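Local coordinates for erythrocyte membrane protein 1 (Plasmodium falciparum, PDB 6S8T) that probably binds the host receptor ICAM-1 through this DBLbeta domain, one piece of a much longer surface protein of the infected erythrocyte, at residues A43-Y48 with A137-L142. Numbering follows the deposited sequence.
Sequences AKQGIY and AIHSLL
Gly-46 and Ser-140 bring the two backbones together, their CA atoms 4.4 Å apart, where the loop residues 43-48 lie against the first turns of helix 137-163. Glycine suits this tight spot: with no side chain, it lets the loop backbone come close to the helix and leaves room for the hydroxyl of Tyr-48. That hydroxyl gives a 2.7 Å hydrogen bond from OH to Ala-43 O, in the carbonyl plane and on a lone pair. Because Gly-46 N also donates to Ala-43 O, two bonds grip this carbonyl and pin the turn. The Tyr-48 ring is long enough to carry its OH to Ala-43 O while its edge meets the helix, with CE1 3.6 Å from Ser-140 O. Ser-140, small enough for the close approach, keeps OG beside its own backbone N (chi1 -62°); from there OG bonds back to Lys-136 O and receives a weak 3.4 Å bond from Ile-47 N. At the other end of the contact, Leu-142 lays CD2 3.8 Å from Ala-43 N.

The solvent side lies at Gln-45, the more exposed cover of a His-139 that the loop covers well. The flat imidazole offers a face to the aliphatic Gln-45 CB, a CH-pi contact 3.9 Å from the His-139 ring centroid, and the extended chain carries Gln-45 OE1 over the same face, 3.3 Å from His-139 CE1; this polar end suits the exposed rim. Amide and ring planes are 35° apart, so they do not stack flat. Asp-42 N holds His-139 ND1 by a hydrogen bond, fixing the ring's turn, and Ile-138 CG2 covers its opposite face.

The contact thus fastens the loop following helix 16-32 onto the start of a Duffy-binding-domain helix, whose Ile-138 and Leu-141 pack against helices 202-221 and 246-268, while Ser-140 touches helix 128-132.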
loop_
_atom_site.group_PDB
_atom_site.type_symbol
_atom_site.label_atom_id
_atom_site.label_comp_id
_atom_site.label_asym_id
_atom_site.label_seq_id
_atom_site.Cartn_x
_atom_site.Cartn_y
_atom_site.Cartn_z
ATOM N N ALA A 43 -15.142 -8.571 -19.184
ATOM C CA ALA A 43 -14.396 -9.825 -19.150
ATOM C C ALA A 43 -15.063 -10.907 -19.989
ATOM O O ALA A 43 -14.371 -11.725 -20.606
ATOM C CB ALA A 43 -14.228 -10.295 -17.704
ATOM N N LYS A 44 -16.397 -10.921 -20.040
ATOM C CA LYS A 44 -17.105 -11.940 -20.807
ATOM C C LYS A 44 -16.844 -11.836 -22.304
ATOM O O LYS A 44 -16.976 -12.840 -23.012
ATOM C CB LYS A 44 -18.609 -11.855 -20.537
ATOM C CG LYS A 44 -18.996 -12.190 -19.104
ATOM C CD LYS A 44 -20.502 -12.127 -18.902
ATOM C CE LYS A 44 -21.033 -10.721 -19.135
ATOM N NZ LYS A 44 -22.505 -10.641 -18.923
ATOM N N GLN A 45 -16.478 -10.656 -22.801
ATOM C CA GLN A 45 -16.207 -10.457 -24.219
ATOM C C GLN A 45 -14.766 -10.777 -24.598
ATOM O O GLN A 45 -14.355 -10.484 -25.724
ATOM C CB GLN A 45 -16.540 -9.020 -24.626
ATOM C CG GLN A 45 -18.000 -8.644 -24.437
ATOM C CD GLN A 45 -18.289 -7.216 -24.860
ATOM O OE1 GLN A 45 -17.602 -6.660 -25.716
ATOM N NE2 GLN A 45 -19.307 -6.614 -24.254
ATOM N N GLY A 46 -13.991 -11.368 -23.689
ATOM C CA GLY A 46 -12.638 -11.779 -23.985
ATOM C C GLY A 46 -12.551 -13.260 -24.334
ATOM O O GLY A 46 -13.483 -14.033 -24.130
ATOM N N ILE A 47 -11.397 -13.641 -24.877
ATOM C CA ILE A 47 -11.104 -15.023 -25.238
ATOM C C ILE A 47 -9.905 -15.483 -24.421
ATOM O O ILE A 47 -8.870 -14.804 -24.396
ATOM C CB ILE A 47 -10.836 -15.177 -26.746
ATOM C CG1 ILE A 47 -12.080 -14.789 -27.548
ATOM C CG2 ILE A 47 -10.405 -16.600 -27.066
ATOM C CD1 ILE A 47 -11.950 -15.026 -29.042
ATOM N N TYR A 48 -10.047 -16.627 -23.753
ATOM C CA TYR A 48 -9.042 -17.122 -22.820
ATOM C C TYR A 48 -8.657 -18.540 -23.212
ATOM O O TYR A 48 -9.527 -19.413 -23.315
ATOM C CB TYR A 48 -9.567 -17.077 -21.381
ATOM C CG TYR A 48 -10.150 -15.733 -20.993
ATOM C CD1 TYR A 48 -9.331 -14.698 -20.557
ATOM C CD2 TYR A 48 -11.519 -15.498 -21.069
ATOM C CE1 TYR A 48 -9.860 -13.466 -20.206
ATOM C CE2 TYR A 48 -12.057 -14.269 -20.722
ATOM C CZ TYR A 48 -11.222 -13.257 -20.291
ATOM O OH TYR A 48 -11.749 -12.034 -19.941
ATOM N N ALA A 137 -7.870 -7.385 -26.881
ATOM C CA ALA A 137 -6.995 -7.223 -25.726
ATOM C C ALA A 137 -7.604 -6.335 -24.652
ATOM O O ALA A 137 -7.212 -6.439 -23.485
ATOM C CB ALA A 137 -5.645 -6.653 -26.159
ATOM N N ILE A 138 -8.542 -5.461 -25.020
ATOM C CA ILE A 138 -9.215 -4.626 -24.029
ATOM C C ILE A 138 -9.989 -5.491 -23.044
ATOM O O ILE A 138 -9.960 -5.255 -21.829
ATOM C CB ILE A 138 -10.127 -3.605 -24.734
ATOM C CG1 ILE A 138 -9.289 -2.476 -25.328
ATOM C CG2 ILE A 138 -11.154 -3.036 -23.773
ATOM C CD1 ILE A 138 -8.504 -1.726 -24.289
ATOM N N HIS A 139 -10.670 -6.517 -23.548
ATOM C CA HIS A 139 -11.520 -7.360 -22.718
ATOM C C HIS A 139 -10.765 -8.513 -22.071
ATOM O O HIS A 139 -11.098 -8.906 -20.947
ATOM C CB HIS A 139 -12.678 -7.910 -23.555
ATOM C CG HIS A 139 -13.431 -6.855 -24.305
ATOM N ND1 HIS A 139 -14.359 -6.032 -23.704
ATOM C CD2 HIS A 139 -13.390 -6.484 -25.607
ATOM C CE1 HIS A 139 -14.861 -5.205 -24.603
ATOM N NE2 HIS A 139 -14.288 -5.458 -25.766
ATOM N N SER A 140 -9.760 -9.068 -22.752
ATOM C CA SER A 140 -8.999 -10.170 -22.173
ATOM C C SER A 140 -8.140 -9.709 -21.001
ATOM O O SER A 140 -7.927 -10.475 -20.054
ATOM C CB SER A 140 -8.129 -10.829 -23.243
ATOM O OG SER A 140 -8.922 -11.378 -24.283
ATOM N N LEU A 141 -7.638 -8.471 -21.042
ATOM C CA LEU A 141 -6.824 -7.972 -19.939
ATOM C C LEU A 141 -7.653 -7.795 -18.674
ATOM O O LEU A 141 -7.174 -8.078 -17.569
ATOM C CB LEU A 141 -6.152 -6.655 -20.325
ATOM C CG LEU A 141 -5.310 -5.990 -19.230
ATOM C CD1 LEU A 141 -4.166 -6.895 -18.808
ATOM C CD2 LEU A 141 -4.782 -4.638 -19.688
ATOM N N LEU A 142 -8.900 -7.334 -18.814
ATOM C CA LEU A 142 -9.750 -7.128 -17.645
ATOM C C LEU A 142 -10.024 -8.441 -16.920
ATOM O O LEU A 142 -10.107 -8.471 -15.686
ATOM C CB LEU A 142 -11.063 -6.464 -18.059
ATOM C CG LEU A 142 -12.099 -6.275 -16.948
ATOM C CD1 LEU A 142 -11.543 -5.387 -15.850
ATOM C CD2 LEU A 142 -13.400 -5.708 -17.499
#